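Local coordinates for protein salt-tolerant glutaminase (Micrococcus luteus, PDB 3AGD) that probably hydrolyses L-glutamine to L-glutamate and ammonium, as a salt-tolerant member of the glutaminase family, at residues S169-L174 / D182-I187; P68-A73 / L118-L123; I141-L144 / R149-V152; V277-L282 / S288-L293. One frame throughout, in Å; residues are numbered along the deposited sequence.

Contact 1. Residues S169-L174 / D182-I187; sequences SLAHML and DSAEEI
Ala-171 and His-172 of helix 165-176 meet a single residue, Ala-184, in the first turn of helix 184-195, a close helix-helix packing between two successive helices of the glutaminase domain. Just before them Leu-170 is buried against Leu-118 of helix 114-123. At Ala-171 the two methyls abut, CB lying 3.5 Å from Ala-184 CB, and the backbones come near because neither side chain extends beyond CB: the CA atoms of Ala-171 and Ala-184 are 4.8 Å apart. His-172 follows at the exposed margin. Its CG is anti to the carbonyl carbon (chi1 -85°), which swings the imidazole across the gap until one face lies on the same methyl. Ala-184 CB sits 3.6 Å from the centroid of the His-172 ring and only 6° off its normal, a nearly centred CH-pi contact, so one methyl touches both Ala-171 and the imidazole. Leu-174, like Ala-171, is buried against Leu-180 of the connecting loop. The start of the second helix is fixed separately: Ser-183 occupies the N-cap position, and its OG accepts a hydrogen bond of 3.1 Å from Glu-186 N at an N-H...O angle of 150°.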
loop_
_atom_site.group_PDB
_atom_site.type_symbol
_atom_site.label_atom_id
_atom_site.label_comp_id
_atom_site.label_asym_id
_atom_site.label_seq_id
_atom_site.Cartn_x
_atom_site.Cartn_y
_atom_site.Cartn_z
ATOM N N SER A 169 -10.481 -33.927 -7.911
ATOM C CA SER A 169 -9.602 -34.020 -9.070
ATOM C C SER A 169 -8.314 -33.259 -8.779
ATOM O O SER A 169 -7.215 -33.768 -8.999
ATOM C CB SER A 169 -10.271 -33.416 -10.298
ATOM O OG SER A 169 -9.330 -33.275 -11.344
ATOM N N LEU A 170 -8.454 -32.034 -8.281
ATOM C CA LEU A 170 -7.290 -31.220 -7.956
ATOM C C LEU A 170 -6.450 -31.925 -6.893
ATOM O O LEU A 170 -5.228 -32.020 -7.014
ATOM C CB LEU A 170 -7.730 -29.843 -7.457
ATOM C CG LEU A 170 -8.552 -28.991 -8.443
ATOM C CD1 LEU A 170 -8.932 -27.668 -7.787
ATOM C CD2 LEU A 170 -7.743 -28.740 -9.720
ATOM N N ALA A 171 -7.109 -32.436 -5.859
ATOM C CA ALA A 171 -6.412 -33.136 -4.789
ATOM C C ALA A 171 -5.614 -34.325 -5.323
ATOM O O ALA A 171 -4.457 -34.521 -4.947
ATOM C CB ALA A 171 -7.406 -33.601 -3.729
ATOM N N HIS A 172 -6.226 -35.125 -6.194
ATOM C CA HIS A 172 -5.525 -36.278 -6.763
ATOM C C HIS A 172 -4.317 -35.841 -7.579
ATOM O O HIS A 172 -3.246 -36.438 -7.483
ATOM C CB HIS A 172 -6.465 -37.109 -7.641
ATOM C CG HIS A 172 -7.279 -38.110 -6.878
ATOM N ND1 HIS A 172 -6.717 -39.194 -6.238
ATOM C CD2 HIS A 172 -8.613 -38.195 -6.656
ATOM C CE1 HIS A 172 -7.668 -39.904 -5.658
ATOM N NE2 HIS A 172 -8.829 -39.320 -5.897
ATOM N N MET A 173 -4.481 -34.797 -8.382
ATOM C CA MET A 173 -3.372 -34.313 -9.192
ATOM C C MET A 173 -2.244 -33.823 -8.288
ATOM O O MET A 173 -1.070 -34.074 -8.552
ATOM C CB MET A 173 -3.830 -33.176 -10.109
ATOM C CG MET A 173 -2.793 -32.785 -11.164
ATOM S SD MET A 173 -2.475 -34.098 -12.385
ATOM C CE MET A 173 -3.836 -33.827 -13.515
ATOM N N LEU A 174 -2.598 -33.122 -7.218
ATOM C CA LEU A 174 -1.585 -32.611 -6.301
ATOM C C LEU A 174 -0.805 -33.747 -5.630
ATOM O O LEU A 174 0.404 -33.629 -5.434
ATOM C CB LEU A 174 -2.226 -31.698 -5.249
ATOM C CG LEU A 174 -2.810 -30.380 -5.784
ATOM C CD1 LEU A 174 -3.561 -29.660 -4.674
ATOM C CD2 LEU A 174 -1.698 -29.492 -6.327
ATOM N N ASP A 182 -1.524 -37.026 2.284
ATOM C CA ASP A 182 -2.686 -37.804 2.688
ATOM C C ASP A 182 -3.655 -37.979 1.522
ATOM O O ASP A 182 -3.448 -37.414 0.451
ATOM C CB ASP A 182 -3.357 -37.137 3.885
ATOM C CG ASP A 182 -2.433 -37.079 5.091
ATOM O OD1 ASP A 182 -2.123 -35.967 5.569
ATOM O OD2 ASP A 182 -2.000 -38.157 5.552
ATOM N N SER A 183 -4.706 -38.766 1.720
ATOM C CA SER A 183 -5.651 -39.020 0.637
ATOM C C SER A 183 -6.368 -37.777 0.144
ATOM O O SER A 183 -6.540 -36.804 0.879
ATOM C CB SER A 183 -6.691 -40.061 1.058
ATOM O OG SER A 183 -7.575 -39.529 2.025
ATOM N N ALA A 184 -6.783 -37.828 -1.118
ATOM C CA ALA A 184 -7.497 -36.728 -1.748
ATOM C C ALA A 184 -8.782 -36.470 -0.967
ATOM O O ALA A 184 -9.162 -35.324 -0.720
ATOM C CB ALA A 184 -7.822 -37.085 -3.196
ATOM N N GLU A 185 -9.438 -37.556 -0.572
ATOM C CA GLU A 185 -10.681 -37.479 0.178
ATOM C C GLU A 185 -10.526 -36.753 1.520
ATOM O O GLU A 185 -11.384 -35.955 1.904
ATOM C CB GLU A 185 -11.227 -38.893 0.406
ATOM C CG GLU A 185 -12.523 -38.941 1.188
ATOM C CD GLU A 185 -13.694 -38.355 0.423
ATOM O OE1 GLU A 185 -14.792 -38.247 1.010
ATOM O OE2 GLU A 185 -13.517 -38.011 -0.767
ATOM N N GLU A 186 -9.431 -37.028 2.225
ATOM C CA GLU A 186 -9.169 -36.416 3.529
ATOM C C GLU A 186 -8.864 -34.921 3.436
ATOM O O GLU A 186 -9.283 -34.135 4.286
ATOM C CB GLU A 186 -7.998 -37.122 4.218
ATOM C CG GLU A 186 -7.677 -36.602 5.614
ATOM C CD GLU A 186 -6.442 -37.257 6.218
ATOM O OE1 GLU A 186 -6.294 -38.489 6.070
ATOM O OE2 GLU A 186 -5.628 -36.546 6.848
ATOM N N ILE A 187 -8.121 -34.530 2.409
ATOM C CA ILE A 187 -7.779 -33.126 2.244
ATOM C C ILE A 187 -8.975 -32.328 1.742
ATOM O O ILE A 187 -9.199 -31.203 2.173
ATOM C CB ILE A 187 -6.582 -32.964 1.288
ATOM C CG1 ILE A 187 -5.357 -33.651 1.898
ATOM C CG2 ILE A 187 -6.291 -31.493 1.054
ATOM C CD1 ILE A 187 -5.000 -33.138 3.301
#

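Contact 2. Residues P68-A73 / L118-L123; sequences PFTYAA and LAVHQL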
loop_
_atom_site.group_PDB
_atom_site.type_symbol
_atom_site.label_atom_id
_atom_site.label_comp_id
_atom_site.label_asym_id
_atom_site.label_seq_id
_atom_site.Cartn_x
_atom_site.Cartn_y
_atom_site.Cartn_z
ATOM N N PRO A 68 -7.408 -16.927 3.023
ATOM C CA PRO A 68 -6.311 -16.131 3.575
ATOM C C PRO A 68 -5.973 -16.471 5.018
ATOM O O PRO A 68 -4.822 -16.349 5.442
ATOM C CB PRO A 68 -6.799 -14.690 3.405
ATOM C CG PRO A 68 -8.282 -14.817 3.322
ATOM C CD PRO A 68 -8.491 -16.063 2.524
ATOM N N PHE A 69 -6.969 -16.927 5.767
ATOM C CA PHE A 69 -6.758 -17.256 7.171
ATOM C C PHE A 69 -6.059 -18.590 7.412
ATOM O O PHE A 69 -5.192 -18.686 8.281
ATOM C CB PHE A 69 -8.096 -17.165 7.905
ATOM C CG PHE A 69 -8.767 -15.833 7.725
ATOM C CD1 PHE A 69 -9.966 -15.725 7.022
ATOM C CD2 PHE A 69 -8.151 -14.670 8.178
ATOM C CE1 PHE A 69 -10.538 -14.479 6.770
ATOM C CE2 PHE A 69 -8.714 -13.416 7.930
ATOM C CZ PHE A 69 -9.910 -13.319 7.222
ATOM N N THR A 70 -6.409 -19.614 6.645
ATOM C CA THR A 70 -5.747 -20.903 6.811
ATOM C C THR A 70 -4.308 -20.758 6.321
ATOM O O THR A 70 -3.392 -21.387 6.848
ATOM C CB THR A 70 -6.455 -22.024 6.010
ATOM O OG1 THR A 70 -6.739 -21.568 4.685
ATOM C CG2 THR A 70 -7.747 -22.430 6.688
ATOM N N TYR A 71 -4.120 -19.916 5.307
ATOM C CA TYR A 71 -2.796 -19.656 4.746
ATOM C C TYR A 71 -1.923 -19.042 5.843
ATOM O O TYR A 71 -0.767 -19.416 6.008
ATOM C CB TYR A 71 -2.921 -18.706 3.543
ATOM C CG TYR A 71 -1.632 -18.401 2.801
ATOM C CD1 TYR A 71 -0.646 -19.377 2.627
ATOM C CD2 TYR A 71 -1.436 -17.153 2.201
ATOM C CE1 TYR A 71 0.504 -19.122 1.869
ATOM C CE2 TYR A 71 -0.294 -16.886 1.438
ATOM C CZ TYR A 71 0.673 -17.876 1.275
ATOM O OH TYR A 71 1.794 -17.624 0.506
ATOM N N ALA A 72 -2.485 -18.109 6.604
ATOM C CA ALA A 72 -1.739 -17.484 7.694
ATOM C C ALA A 72 -1.355 -18.542 8.740
ATOM O O ALA A 72 -0.209 -18.607 9.181
ATOM C CB ALA A 72 -2.574 -16.387 8.334
ATOM N N ALA A 73 -2.316 -19.379 9.121
ATOM C CA ALA A 73 -2.077 -20.432 10.107
ATOM C C ALA A 73 -0.948 -21.370 9.661
ATOM O O ALA A 73 -0.110 -21.780 10.467
ATOM C CB ALA A 73 -3.359 -21.232 10.333
ATOM N N LEU A 118 -5.952 -26.288 -1.017
ATOM C CA LEU A 118 -5.914 -27.677 -0.582
ATOM C C LEU A 118 -4.510 -27.950 -0.047
ATOM O O LEU A 118 -4.340 -28.644 0.955
ATOM C CB LEU A 118 -6.228 -28.618 -1.755
ATOM C CG LEU A 118 -7.668 -28.593 -2.289
ATOM C CD1 LEU A 118 -7.728 -29.265 -3.651
ATOM C CD2 LEU A 118 -8.606 -29.292 -1.302
ATOM N N ALA A 119 -3.507 -27.389 -0.716
ATOM C CA ALA A 119 -2.119 -27.563 -0.296
ATOM C C ALA A 119 -1.910 -26.912 1.066
ATOM O O ALA A 119 -1.172 -27.431 1.902
ATOM C CB ALA A 119 -1.170 -26.945 -1.325
ATOM N N VAL A 120 -2.563 -25.772 1.281
ATOM C CA VAL A 120 -2.469 -25.046 2.547
ATOM C C VAL A 120 -3.090 -25.842 3.702
ATOM O O VAL A 120 -2.511 -25.936 4.781
ATOM C CB VAL A 120 -3.181 -23.674 2.454
ATOM C CG1 VAL A 120 -3.458 -23.124 3.853
ATOM C CG2 VAL A 120 -2.313 -22.691 1.664
ATOM N N HIS A 121 -4.267 -26.415 3.475
ATOM C CA HIS A 121 -4.933 -27.182 4.520
ATOM C C HIS A 121 -4.079 -28.379 4.946
ATOM O O HIS A 121 -4.013 -28.713 6.127
ATOM C CB HIS A 121 -6.307 -27.652 4.037
ATOM C CG HIS A 121 -7.226 -28.050 5.148
ATOM N ND1 HIS A 121 -7.085 -29.230 5.849
ATOM C CD2 HIS A 121 -8.266 -27.398 5.720
ATOM C CE1 HIS A 121 -7.997 -29.286 6.803
ATOM N NE2 HIS A 121 -8.726 -28.185 6.746
ATOM N N GLN A 122 -3.415 -28.997 3.973
ATOM C CA GLN A 122 -2.544 -30.147 4.200
ATOM C C GLN A 122 -1.326 -29.796 5.059
ATOM O O GLN A 122 -0.728 -30.673 5.677
ATOM C CB GLN A 122 -2.081 -30.717 2.842
ATOM C CG GLN A 122 -0.867 -31.665 2.900
ATOM C CD GLN A 122 -1.226 -33.097 3.271
ATOM O OE1 GLN A 122 -1.598 -33.901 2.414
ATOM N NE2 GLN A 122 -1.122 -33.417 4.554
ATOM N N LEU A 123 -0.969 -28.517 5.104
ATOM C CA LEU A 123 0.190 -28.056 5.873
ATOM C C LEU A 123 -0.136 -27.549 7.271
ATOM O O LEU A 123 0.750 -27.427 8.111
ATOM C CB LEU A 123 0.885 -26.906 5.134
ATOM C CG LEU A 123 1.608 -27.140 3.809
ATOM C CD1 LEU A 123 1.676 -25.824 3.029
ATOM C CD2 LEU A 123 2.998 -27.702 4.072
#
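The backbones of helix 67-78 and helix 114-123 come together at Tyr-71 and Val-120, whose CA atoms are 5.8 Å apart, with Thr-70 and His-121 at a wider 6.7 Å between CA atoms. This is buried helix-helix packing in the helical part of the glutaminase domain, which belongs to the same clan as the beta-lactamases; no hydrogen bond crosses it. Within the second segment Leu-123 N binds Val-120 O at 3.0 Å.

Val-120 does most of the work, its two methyls taking different targets. With CG1 anti to the backbone N (chi1 162°), this branch lies against the peptide that joins Thr-70 to Tyr-71: Val-120 CG1 is 3.5 Å from Thr-70 O and 3.6 Å from Tyr-71 N. The Thr-70 side chain touches the same methyl, OG1 lying 3.7 Å from Val-120 CG1. That hydroxyl is turned into the position between the backbone N and the carbonyl carbon (chi1 46°), where it also makes weak hydrogen bonds to the carbonyls of Ser-66 and Lys-67, about one turn back in the chain. The Tyr-71 ring extends at about a right angle to the valine, and its polar end continues past it to a hydrogen bond between OH and NH1 of Arg-232 on helix 227-240. Helix 184-195 and helix 131-146 close in around Thr-70 through Gln-194 and Ala-138. The other valine branch completes the contact obliquely to the ring, with Val-120 CG2 3.8 Å from Tyr-71 CD1.

Contact 3. Residues I141-L144 / R149-V152; sequences IMSL and RLSV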
loop_
_atom_site.group_PDB
_atom_site.type_symbol
_atom_site.label_atom_id
_atom_site.label_comp_id
_atom_site.label_asym_id
_atom_site.label_seq_id
_atom_site.Cartn_x
_atom_site.Cartn_y
_atom_site.Cartn_z
ATOM N N ILE A 141 -7.951 -20.657 13.886
ATOM C CA ILE A 141 -7.359 -19.426 13.374
ATOM C C ILE A 141 -8.436 -18.401 13.022
ATOM O O ILE A 141 -8.303 -17.221 13.342
ATOM C CB ILE A 141 -6.457 -19.689 12.142
ATOM C CG1 ILE A 141 -5.677 -18.415 11.794
ATOM C CG2 ILE A 141 -7.296 -20.150 10.956
ATOM C CD1 ILE A 141 -4.761 -17.909 12.914
ATOM N N MET A 142 -9.512 -18.850 12.384
ATOM C CA MET A 142 -10.586 -17.937 12.025
ATOM C C MET A 142 -11.296 -17.435 13.279
ATOM O O MET A 142 -11.708 -16.272 13.348
ATOM C CB MET A 142 -11.582 -18.621 11.084
ATOM C CG MET A 142 -10.993 -18.942 9.719
ATOM S SD MET A 142 -12.189 -19.522 8.494
ATOM C CE MET A 142 -12.069 -21.297 8.725
ATOM N N SER A 143 -11.425 -18.312 14.272
ATOM C CA SER A 143 -12.079 -17.958 15.531
ATOM C C SER A 143 -11.263 -16.940 16.319
ATOM O O SER A 143 -11.810 -15.987 16.877
ATOM C CB SER A 143 -12.296 -19.207 16.386
ATOM O OG SER A 143 -13.263 -20.056 15.797
ATOM N N LEU A 144 -9.951 -17.145 16.362
ATOM C CA LEU A 144 -9.067 -16.240 17.082
ATOM C C LEU A 144 -9.107 -14.825 16.507
ATOM O O LEU A 144 -9.103 -13.846 17.254
ATOM C CB LEU A 144 -7.634 -16.778 17.064
ATOM C CG LEU A 144 -7.376 -18.019 17.927
ATOM C CD1 LEU A 144 -5.974 -18.551 17.672
ATOM C CD2 LEU A 144 -7.551 -17.661 19.398
ATOM N N ARG A 149 -15.570 -18.132 19.221
ATOM C CA ARG A 149 -15.563 -19.499 18.723
ATOM C C ARG A 149 -16.562 -19.636 17.583
ATOM O O ARG A 149 -17.754 -19.390 17.760
ATOM C CB ARG A 149 -15.930 -20.475 19.845
ATOM C CG ARG A 149 -14.889 -20.585 20.950
ATOM C CD ARG A 149 -15.381 -21.471 22.094
ATOM N NE ARG A 149 -14.311 -21.791 23.037
ATOM C CZ ARG A 149 -13.253 -22.541 22.740
ATOM N NH1 ARG A 149 -13.119 -23.057 21.524
ATOM N NH2 ARG A 149 -12.321 -22.774 23.657
ATOM N N LEU A 150 -16.073 -20.027 16.412
ATOM C CA LEU A 150 -16.936 -20.190 15.247
ATOM C C LEU A 150 -17.320 -21.656 15.089
ATOM O O LEU A 150 -16.650 -22.538 15.625
ATOM C CB LEU A 150 -16.213 -19.708 13.990
ATOM C CG LEU A 150 -15.706 -18.266 14.006
ATOM C CD1 LEU A 150 -14.907 -17.997 12.739
ATOM C CD2 LEU A 150 -16.879 -17.303 14.119
ATOM N N SER A 151 -18.394 -21.912 14.348
ATOM C CA SER A 151 -18.856 -23.278 14.125
ATOM C C SER A 151 -19.030 -23.558 12.639
ATOM O O SER A 151 -19.239 -22.642 11.844
ATOM C CB SER A 151 -20.194 -23.514 14.830
ATOM O OG SER A 151 -20.098 -23.236 16.212
ATOM N N VAL A 152 -18.961 -24.835 12.283
ATOM C CA VAL A 152 -19.120 -25.266 10.904
ATOM C C VAL A 152 -20.589 -25.587 10.626
ATOM O O VAL A 152 -21.276 -26.160 11.474
ATOM C CB VAL A 152 -18.292 -26.539 10.627
ATOM C CG1 VAL A 152 -18.468 -26.976 9.182
ATOM C CG2 VAL A 152 -16.827 -26.286 10.930
#
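Leu-150 leans on the last turns of helix 131-146, its CB and CG resting on Ser-143 and its CD1 on Met-142. Leu-150 CB lies 3.5 Å from Ser-143 OG. Leu-150 CG, anti to the carbonyl carbon (chi1 -57°), stays by the same serine, also 3.5 Å from Ser-143 OG. The CD1 branch then passes to the preceding residue of the helix: Leu-150 CD1 is 3.7 Å from Met-142 O and 3.8 Å from Met-142 CB, so the methyl rests on backbone and side-chain base together. Beyond CB the methionine departs from the leucine and packs on Phe-69, Ser-66 and Val-197.

The amide of the leucine is bonded too. Leu-150 N donates to Ser-143 OG across 2.9 Å, a fairly straight bond with an N-H...O angle of 161°. The serine hydroxyl is engaged twice, because OG is also hydrogen-bonded to Val-139 O one helical turn earlier; it thus relays between the helix backbone and the loop. Arg-149 brings its CA to 3.8 Å from Ser-143 OG, while its side chain starts away from the helix and is exposed. The extended chain continues to Ser-151, whose backbone pairs with Leu-198. The arrangement is that of a tight chain reversal after a helix, with a helical serine binding both the carbonyl one turn back and the amide of the returning loop.

Contact 4. Residues V277-L282 / S288-L293; sequences VFSPRL and SARGVL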
loop_
_atom_site.group_PDB
_atom_site.type_symbol
_atom_site.label_atom_id
_atom_site.label_comp_id
_atom_site.label_asym_id
_atom_site.label_seq_id
_atom_site.Cartn_x
_atom_site.Cartn_y
_atom_site.Cartn_z
ATOM N N VAL A 277 -18.615 -7.935 3.667
ATOM C CA VAL A 277 -19.850 -7.640 2.948
ATOM C C VAL A 277 -20.589 -8.948 2.693
ATOM O O VAL A 277 -19.971 -9.995 2.489
ATOM C CB VAL A 277 -19.599 -6.963 1.579
ATOM C CG1 VAL A 277 -20.922 -6.428 1.027
ATOM C CG2 VAL A 277 -18.594 -5.844 1.711
ATOM N N PHE A 278 -21.914 -8.885 2.694
ATOM C CA PHE A 278 -22.717 -10.073 2.474
ATOM C C PHE A 278 -23.921 -9.822 1.578
ATOM O O PHE A 278 -24.755 -8.955 1.857
ATOM C CB PHE A 278 -23.183 -10.634 3.822
ATOM C CG PHE A 278 -24.236 -11.701 3.710
ATOM C CD1 PHE A 278 -24.003 -12.856 2.968
ATOM C CD2 PHE A 278 -25.458 -11.556 4.365
ATOM C CE1 PHE A 278 -24.971 -13.855 2.881
ATOM C CE2 PHE A 278 -26.435 -12.548 4.284
ATOM C CZ PHE A 278 -26.193 -13.702 3.541
ATOM N N SER A 279 -23.995 -10.589 0.495
ATOM C CA SER A 279 -25.100 -10.508 -0.449
ATOM C C SER A 279 -25.050 -11.789 -1.276
ATOM O O SER A 279 -24.212 -11.934 -2.163
ATOM C CB SER A 279 -24.960 -9.276 -1.345
ATOM O OG SER A 279 -26.112 -9.131 -2.152
ATOM N N PRO A 280 -25.959 -12.734 -0.988
ATOM C CA PRO A 280 -26.103 -14.046 -1.627
ATOM C C PRO A 280 -25.880 -14.182 -3.134
ATOM O O PRO A 280 -25.074 -15.002 -3.567
ATOM C CB PRO A 280 -27.509 -14.470 -1.217
ATOM C CG PRO A 280 -27.639 -13.877 0.148
ATOM C CD PRO A 280 -27.089 -12.487 -0.070
ATOM N N ARG A 281 -26.581 -13.393 -3.937
ATOM C CA ARG A 281 -26.444 -13.519 -5.382
ATOM C C ARG A 281 -25.076 -13.180 -5.955
ATOM O O ARG A 281 -24.459 -12.173 -5.600
ATOM C CB ARG A 281 -27.545 -12.725 -6.084
ATOM C CG ARG A 281 -28.887 -13.413 -5.952
ATOM C CD ARG A 281 -30.019 -12.641 -6.601
ATOM N NE ARG A 281 -31.263 -13.406 -6.541
ATOM C CZ ARG A 281 -32.466 -12.902 -6.789
ATOM N NH1 ARG A 281 -32.595 -11.626 -7.118
ATOM N NH2 ARG A 281 -33.540 -13.672 -6.690
ATOM N N LEU A 282 -24.623 -14.045 -6.857
ATOM C CA LEU A 282 -23.320 -13.916 -7.494
ATOM C C LEU A 282 -23.395 -13.418 -8.936
ATOM O O LEU A 282 -24.400 -13.599 -9.618
ATOM C CB LEU A 282 -22.614 -15.275 -7.480
ATOM C CG LEU A 282 -22.662 -16.085 -6.176
ATOM C CD1 LEU A 282 -22.054 -17.456 -6.411
ATOM C CD2 LEU A 282 -21.918 -15.349 -5.067
ATOM N N SER A 288 -19.819 -12.217 -5.175
ATOM C CA SER A 288 -21.042 -11.552 -4.739
ATOM C C SER A 288 -21.217 -10.286 -5.574
ATOM O O SER A 288 -20.357 -9.404 -5.560
ATOM C CB SER A 288 -20.948 -11.178 -3.264
ATOM O OG SER A 288 -22.038 -10.356 -2.897
ATOM N N ALA A 289 -22.328 -10.202 -6.301
ATOM C CA ALA A 289 -22.599 -9.048 -7.152
ATOM C C ALA A 289 -22.626 -7.720 -6.396
ATOM O O ALA A 289 -21.877 -6.801 -6.731
ATOM C CB ALA A 289 -23.906 -9.248 -7.902
ATOM N N ARG A 290 -23.483 -7.608 -5.386
ATOM C CA ARG A 290 -23.569 -6.365 -4.613
ATOM C C ARG A 290 -22.388 -6.229 -3.667
ATOM O O ARG A 290 -22.008 -5.118 -3.306
ATOM C CB ARG A 290 -24.835 -6.326 -3.770
ATOM C CG ARG A 290 -26.144 -6.301 -4.507
ATOM C CD ARG A 290 -27.130 -7.016 -3.613
ATOM N NE ARG A 290 -28.473 -6.478 -3.654
ATOM C CZ ARG A 290 -29.473 -6.965 -2.929
ATOM N NH1 ARG A 290 -29.263 -7.998 -2.118
ATOM N NH2 ARG A 290 -30.674 -6.418 -3.010
ATOM N N GLY A 291 -21.844 -7.361 -3.234
ATOM C CA GLY A 291 -20.707 -7.340 -2.330
ATOM C C GLY A 291 -19.515 -6.691 -3.000
ATOM O O GLY A 291 -18.800 -5.892 -2.397
ATOM N N VAL A 292 -19.297 -7.046 -4.262
ATOM C CA VAL A 292 -18.195 -6.488 -5.028
ATOM C C VAL A 292 -18.498 -5.021 -5.337
ATOM O O VAL A 292 -17.640 -4.150 -5.189
ATOM C CB VAL A 292 -17.993 -7.283 -6.345
ATOM C CG1 VAL A 292 -17.248 -6.446 -7.365
ATOM C CG2 VAL A 292 -17.215 -8.561 -6.058
ATOM N N LEU A 293 -19.730 -4.751 -5.750
ATOM C CA LEU A 293 -20.135 -3.392 -6.080
ATOM C C LEU A 293 -19.981 -2.467 -4.876
ATOM O O LEU A 293 -19.624 -1.298 -5.023
ATOM C CB LEU A 293 -21.583 -3.382 -6.572
ATOM C CG LEU A 293 -22.125 -2.037 -7.055
ATOM C CD1 LEU A 293 -21.213 -1.456 -8.133
ATOM C CD2 LEU A 293 -23.538 -2.232 -7.593
HETATM O O HOH W 1 -25.462 -9.856 -4.537
#
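Ser-288 OG is gripped from both segments: it donates to Ser-279 O at 2.8 Å, in the carbonyl plane and on a lone pair, and accepts from Gly-291 N at 3.0 Å. The second bond is bent, with an N-H...O angle of 136°, and caps the start of helix 289-301. The hydroxyl reaches both because OG lies anti to the backbone N (chi1 171°). Gly-263 O is a further, weak partner, and Ser-288 N binds Ser-259 OG.

A second gathering point is Arg-281 O. Ala-289 N donates to Arg-281 O at 3.0 Å, a straighter bond (161°), and a water lies 2.7 Å from Arg-281 O. That water accepts from Arg-290 N and also neighbours Ser-279 OG, so it spans the loop after strand 273-278 and the first helical turn. Just before the helix, Leu-282 and Ser-288 form a single backbone bridge. The Arg-290 guanidinium turns its edge toward Ser-279 OG, but the bond is weak and the place of that hydroxyl doubtful.

At the strand end, Val-277 CG1 presses tightly on the backbone of Gly-291, 3.5 Å from its CA. Leu-282 CD2 lies 3.8 Å from Ser-288 N. The whole is a serine N-cap that ties a helix start to the end of a strand in the five-stranded antiparallel sheet, the helix-on-sheet layering of the beta-lactamase-like fold.

Overall arrangement
Contacts 1, 2 and 3 form a connected, bent chain through the helical part of the domain. Contact 2 lies between the others, its centre 15 Å from each. It meets contact 1 through Asp-182 OD1 and Gln-122 NE2, 2.9 Å apart, and through Ile-187 on Leu-118; it meets contact 3 where Phe-69 and Ala-73 pack on Ile-141 and Met-142. Contact 4 stands apart at the sheet, its nearest atoms about 11 Å from contact 2 and about 17 Å from contact 1. Residues that bind L-glutamate in this protein lie nearby, though none is bound here: between side chains, Tyr-191 is about 7 Å from Thr-70, Cys-195 about 8 Å from Met-142, and Val-261 about 4 Å from Leu-282.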